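Glutaredoxin 2 (Salmonella enterica subsp. enterica serovar Typhimurium, PDB 3IR4) binds glutathione and probably catalyses glutathione-dependent reduction of disulfides, as a glutaredoxin built like a glutathione S-transferase. Local coordinates at residues 101-113 against 122-136. Numbering follows the deposited sequence. Where two conformers were deposited one is given.
Sequences NQLLLPRFAKSAF and RQYFIRKKEASSGSF. With GSH (glutathione), chain B.
Phe136 lays one face of its ring on Pro106, whose CA sits 3.9 Å from the ring centroid in a CH-pi contact, 10° off the normal; the opposite face is covered by CG of Glu130, whose OE2 also accepts the Phe136 backbone N-H, which holds the Glu130 arm against the start of the next helix. Ala109 CB comes in obliquely, 3.5 Å from Phe136 CE2. Phe125, by contrast, meets the other helix with its edge: Leu105 O lies in the ring plane, 3.8 Å from Phe125 CE2, and Ala109 CB touches the same rim, while Lys129 CG covers part of one face. Phe125 also meets His11 edge-to-face, which ties helix 122-133 to the thioredoxin-like N-terminal domain. Helices 101-108 and 122-133 run nearly antiparallel (155°), their axes 10.5 Å apart at the closest, in the all-helical, GST-type C-terminal domain, and Leu105 fits as a knob into the hole formed by Phe125, Lys129, Ser133 and Phe136, its CD1 4.0 Å from Lys129 CD. Away from this packing, on a flank of helix 122-133, Lys128 NZ is 2.9 Å from glutathione O32, so that helix carries part of the ligand pocket. At the type I turn from Phe108 to Ser111, Arg122 takes over: its chain leaves anti to the backbone N (chi1 -169°), then bends at chi3, bringing the guanidinium edge-on to two carbonyls. Arg122 NH1 donates to Ala109 O at 2.8 Å from well above the carbonyl plane, and NH1 and NH2 together grip Ser111 O from one face. At the other end, a water accepts from Gln102 NE2 and donates to Ser133 O.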
# COMPACT_ATOMS: atom_id res chain seq x y z
N ASN A 101 -0.03 10.91 -5.80
CA ASN A 101 0.12 10.11 -6.99
C ASN A 101 0.94 10.83 -8.06
O ASN A 101 1.44 10.16 -8.97
CB ASN A 101 -1.19 9.62 -7.53
CG ASN A 101 -1.61 8.31 -6.92
OD1 ASN A 101 -0.79 7.65 -6.27
ND2 ASN A 101 -2.83 7.89 -7.17
N GLN A 102 1.07 12.16 -7.99
CA GLN A 102 1.95 12.85 -8.92
C GLN A 102 3.40 12.44 -8.70
O GLN A 102 4.19 12.53 -9.62
CB GLN A 102 1.76 14.33 -8.86
CG GLN A 102 0.40 14.76 -9.33
CD GLN A 102 0.26 16.25 -9.54
OE1 GLN A 102 1.01 17.05 -8.99
NE2 GLN A 102 -0.72 16.63 -10.33
N LEU A 103 3.76 12.05 -7.49
CA LEU A 103 5.06 11.46 -7.20
C LEU A 103 5.07 9.96 -7.52
O LEU A 103 6.03 9.43 -8.08
CB LEU A 103 5.43 11.66 -5.72
CG LEU A 103 5.83 13.06 -5.29
CD1 LEU A 103 5.92 13.11 -3.79
CD2 LEU A 103 7.19 13.46 -5.96
N LEU A 104 4.04 9.26 -7.10
CA LEU A 104 4.08 7.79 -7.14
C LEU A 104 3.87 7.15 -8.50
O LEU A 104 4.63 6.28 -8.87
CB LEU A 104 3.10 7.17 -6.11
CG LEU A 104 3.36 7.53 -4.65
CD1 LEU A 104 2.23 6.96 -3.77
CD2 LEU A 104 4.71 7.04 -4.20
N LEU A 105 2.84 7.55 -9.22
CA LEU A 105 2.51 6.83 -10.46
C LEU A 105 3.64 6.84 -11.49
O LEU A 105 3.94 5.80 -12.07
CB LEU A 105 1.19 7.33 -11.05
CG LEU A 105 -0.06 7.20 -10.14
CD1 LEU A 105 -1.25 7.76 -10.86
CD2 LEU A 105 -0.32 5.77 -9.68
N PRO A 106 4.30 8.00 -11.71
CA PRO A 106 5.37 7.97 -12.69
C PRO A 106 6.51 7.08 -12.28
O PRO A 106 7.20 6.54 -13.14
CB PRO A 106 5.81 9.45 -12.77
CG PRO A 106 4.65 10.23 -12.32
CD PRO A 106 4.04 9.38 -11.24
N ARG A 107 6.76 6.98 -10.97
CA ARG A 107 7.81 6.14 -10.45
C ARG A 107 7.43 4.66 -10.49
O ARG A 107 8.25 3.81 -10.87
CB ARG A 107 8.25 6.62 -9.06
CG ARG A 107 8.99 7.95 -9.14
CD ARG A 107 9.24 8.53 -7.78
NE ARG A 107 10.06 9.76 -7.80
CZ ARG A 107 9.63 10.94 -8.24
NH1 ARG A 107 8.37 11.11 -8.59
NH2 ARG A 107 10.47 11.96 -8.32
N PHE A 108 6.19 4.34 -10.14
CA PHE A 108 5.73 2.97 -10.30
C PHE A 108 5.97 2.49 -11.74
O PHE A 108 6.47 1.39 -11.97
CB PHE A 108 4.22 2.84 -10.01
CG PHE A 108 3.80 3.07 -8.56
CD1 PHE A 108 4.62 2.85 -7.47
CD2 PHE A 108 2.49 3.40 -8.32
CE1 PHE A 108 4.14 3.03 -6.18
CE2 PHE A 108 2.01 3.56 -7.00
CZ PHE A 108 2.85 3.38 -5.97
N ALA A 109 5.62 3.34 -12.70
CA ALA A 109 5.69 3.00 -14.11
C ALA A 109 7.12 2.76 -14.62
O ALA A 109 7.29 2.14 -15.66
CB ALA A 109 5.07 4.09 -14.92
N LYS A 110 8.10 3.28 -13.89
CA LYS A 110 9.51 3.13 -14.20
C LYS A 110 10.23 2.08 -13.40
O LYS A 110 11.41 1.87 -13.60
CB LYS A 110 10.21 4.46 -13.99
CG LYS A 110 9.92 5.49 -15.07
CD LYS A 110 10.37 6.90 -14.66
CE LYS A 110 10.83 7.79 -15.80
NZ LYS A 110 9.79 8.01 -16.83
N SER A 111 9.51 1.38 -12.49
CA SER A 111 10.17 0.52 -11.54
C SER A 111 9.88 -0.97 -11.73
O SER A 111 8.93 -1.38 -12.39
CB SER A 111 9.78 0.97 -10.11
OG SER A 111 10.27 2.27 -9.85
N ALA A 112 10.73 -1.80 -11.15
CA ALA A 112 10.65 -3.25 -11.34
C ALA A 112 9.64 -3.99 -10.46
O ALA A 112 10.00 -4.92 -9.78
CB ALA A 112 12.03 -3.88 -11.20
N PHE A 113 8.38 -3.58 -10.46
CA PHE A 113 7.34 -4.38 -9.79
C PHE A 113 6.95 -5.54 -10.72
O PHE A 113 6.89 -5.37 -11.94
CB PHE A 113 6.11 -3.55 -9.48
CG PHE A 113 6.35 -2.49 -8.47
CD1 PHE A 113 6.41 -1.16 -8.85
CD2 PHE A 113 6.50 -2.80 -7.14
CE1 PHE A 113 6.61 -0.18 -7.93
CE2 PHE A 113 6.70 -1.82 -6.20
CZ PHE A 113 6.75 -0.51 -6.60
N ARG A 122 3.37 -2.99 -18.61
CA ARG A 122 3.85 -1.68 -18.23
C ARG A 122 3.18 -0.60 -19.08
O ARG A 122 2.74 0.42 -18.56
CB ARG A 122 5.36 -1.61 -18.34
CG ARG A 122 5.94 -0.38 -17.73
CD ARG A 122 7.48 -0.38 -17.76
NE ARG A 122 8.08 -1.51 -17.05
CZ ARG A 122 8.31 -1.53 -15.74
NH1 ARG A 122 8.02 -0.50 -14.96
NH2 ARG A 122 8.85 -2.62 -15.20
N GLN A 123 3.07 -0.84 -20.40
CA GLN A 123 2.41 0.13 -21.27
C GLN A 123 0.95 0.33 -20.88
O GLN A 123 0.41 1.45 -20.91
CB GLN A 123 2.52 -0.28 -22.73
CG GLN A 123 1.83 0.72 -23.66
CD GLN A 123 1.85 0.25 -25.08
OE1 GLN A 123 0.83 -0.20 -25.61
NE2 GLN A 123 3.00 0.30 -25.70
N TYR A 124 0.27 -0.78 -20.56
CA TYR A 124 -1.13 -0.74 -20.13
C TYR A 124 -1.31 0.21 -18.95
O TYR A 124 -2.21 1.05 -18.93
CB TYR A 124 -1.58 -2.15 -19.75
CG TYR A 124 -2.97 -2.24 -19.20
CD1 TYR A 124 -3.19 -2.11 -17.83
CD2 TYR A 124 -4.04 -2.52 -20.00
CE1 TYR A 124 -4.46 -2.22 -17.29
CE2 TYR A 124 -5.32 -2.60 -19.47
CZ TYR A 124 -5.52 -2.44 -18.10
OH TYR A 124 -6.76 -2.55 -17.49
N PHE A 125 -0.43 0.10 -17.97
CA PHE A 125 -0.46 0.97 -16.79
C PHE A 125 -0.25 2.43 -17.14
O PHE A 125 -1.01 3.30 -16.72
CB PHE A 125 0.59 0.49 -15.79
CG PHE A 125 0.65 1.30 -14.51
CD1 PHE A 125 -0.26 1.06 -13.49
CD2 PHE A 125 1.60 2.30 -14.34
CE1 PHE A 125 -0.19 1.77 -12.32
CE2 PHE A 125 1.65 3.03 -13.16
CZ PHE A 125 0.75 2.76 -12.16
N ILE A 126 0.79 2.70 -17.92
CA ILE A 126 1.11 4.06 -18.28
C ILE A 126 -0.07 4.72 -19.00
O ILE A 126 -0.46 5.86 -18.70
CB ILE A 126 2.38 4.06 -19.19
CG1 ILE A 126 3.63 3.63 -18.42
CG2 ILE A 126 2.57 5.45 -19.83
CD1 ILE A 126 4.81 3.21 -19.29
N ARG A 127 -0.59 4.03 -19.99
CA ARG A 127 -1.67 4.57 -20.80
C ARG A 127 -2.87 4.89 -19.95
O ARG A 127 -3.49 5.95 -20.10
CB ARG A 127 -2.04 3.64 -21.95
CG ARG A 127 -0.94 3.54 -22.96
CD ARG A 127 -1.38 3.22 -24.29
NE ARG A 127 -0.35 3.56 -25.25
CZ ARG A 127 -0.35 3.10 -26.49
NH1 ARG A 127 -1.33 2.30 -26.89
NH2 ARG A 127 0.64 3.42 -27.32
N LYS A 128 -3.25 3.97 -19.08
CA LYS A 128 -4.42 4.16 -18.25
C LYS A 128 -4.27 5.34 -17.29
O LYS A 128 -5.17 6.16 -17.17
CB LYS A 128 -4.67 2.89 -17.45
CG LYS A 128 -5.83 3.00 -16.50
CD LYS A 128 -5.92 1.84 -15.59
CE LYS A 128 -6.38 0.66 -16.32
NZ LYS A 128 -6.47 -0.42 -15.32
N LYS A 129 -3.13 5.44 -16.63
CA LYS A 129 -2.95 6.50 -15.67
C LYS A 129 -2.82 7.85 -16.36
O LYS A 129 -3.40 8.85 -15.92
CB LYS A 129 -1.75 6.24 -14.77
CG LYS A 129 -1.88 4.97 -13.93
CD LYS A 129 -3.13 4.96 -13.04
CE LYS A 129 -3.22 3.74 -12.19
NZ LYS A 129 -4.50 3.72 -11.44
N GLU A 130 -2.08 7.92 -17.46
CA GLU A 130 -1.91 9.20 -18.15
C GLU A 130 -3.20 9.73 -18.76
O GLU A 130 -3.37 10.94 -18.88
CB GLU A 130 -0.78 9.13 -19.19
CG GLU A 130 0.60 9.09 -18.55
CD GLU A 130 1.71 9.45 -19.51
OE1 GLU A 130 1.75 8.88 -20.63
OE2 GLU A 130 2.54 10.31 -19.17
N ALA A 131 -4.12 8.83 -19.10
CA ALA A 131 -5.43 9.20 -19.65
C ALA A 131 -6.40 9.67 -18.59
O ALA A 131 -7.50 10.11 -18.90
CB ALA A 131 -6.04 8.03 -20.39
N SER A 132 -5.97 9.61 -17.34
CA SER A 132 -6.80 9.96 -16.21
C SER A 132 -6.30 11.12 -15.38
O SER A 132 -7.05 12.02 -15.07
CB SER A 132 -6.99 8.74 -15.31
OG SER A 132 -7.99 8.97 -14.35
N SER A 133 -5.02 11.09 -15.02
CA SER A 133 -4.44 12.04 -14.08
C SER A 133 -3.29 12.84 -14.59
O SER A 133 -2.67 13.58 -13.84
CB SER A 133 -4.16 11.38 -12.74
OG SER A 133 -3.20 10.40 -12.84
N GLY A 134 -3.02 12.76 -15.88
CA GLY A 134 -2.05 13.65 -16.50
C GLY A 134 -0.70 13.08 -16.80
O GLY A 134 -0.43 11.90 -16.59
N SER A 135 0.15 13.96 -17.32
CA SER A 135 1.45 13.59 -17.83
C SER A 135 2.46 13.18 -16.79
O SER A 135 2.79 13.96 -15.90
CB SER A 135 1.98 14.79 -18.63
OG SER A 135 3.36 14.66 -18.94
N PHE A 136 3.02 11.99 -16.95
CA PHE A 136 4.08 11.52 -16.08
C PHE A 136 5.29 12.44 -16.18
O PHE A 136 5.92 12.74 -15.17
CB PHE A 136 4.48 10.09 -16.42
CG PHE A 136 3.50 9.03 -16.01
CD1 PHE A 136 2.40 9.27 -15.18
CD2 PHE A 136 3.78 7.72 -16.35
CE1 PHE A 136 1.59 8.24 -14.78
CE2 PHE A 136 2.95 6.70 -15.94
CZ PHE A 136 1.89 6.96 -15.13
N1 GSH B . -12.03 -0.78 -2.93
CA1 GSH B . -10.93 -1.66 -3.36
C1 GSH B . -10.25 -2.25 -2.16
O11 GSH B . -10.32 -1.59 -1.08
O12 GSH B . -9.65 -3.33 -2.28
CB1 GSH B . -9.96 -0.83 -4.20
CG1 GSH B . -8.95 -1.73 -4.91
CD1 GSH B . -8.21 -1.05 -6.04
OE1 GSH B . -8.41 0.26 -6.29
N2 GSH B . -7.33 -1.74 -6.73
CA2 GSH B . -6.69 -1.29 -7.96
C2 GSH B . -7.21 -2.05 -9.13
O2 GSH B . -7.49 -3.34 -8.98
CB2 GSH B . -5.15 -1.42 -7.86
SG2 GSH B . -4.33 -0.38 -6.61
N3 GSH B . -7.33 -1.45 -10.28
CA3 GSH B . -8.07 -2.02 -11.37
C3 GSH B . -7.15 -2.26 -12.51
O31 GSH B . -5.90 -2.22 -12.30
O32 GSH B . -7.65 -2.51 -13.63
O HOH W 1 -2.67 14.58 -11.28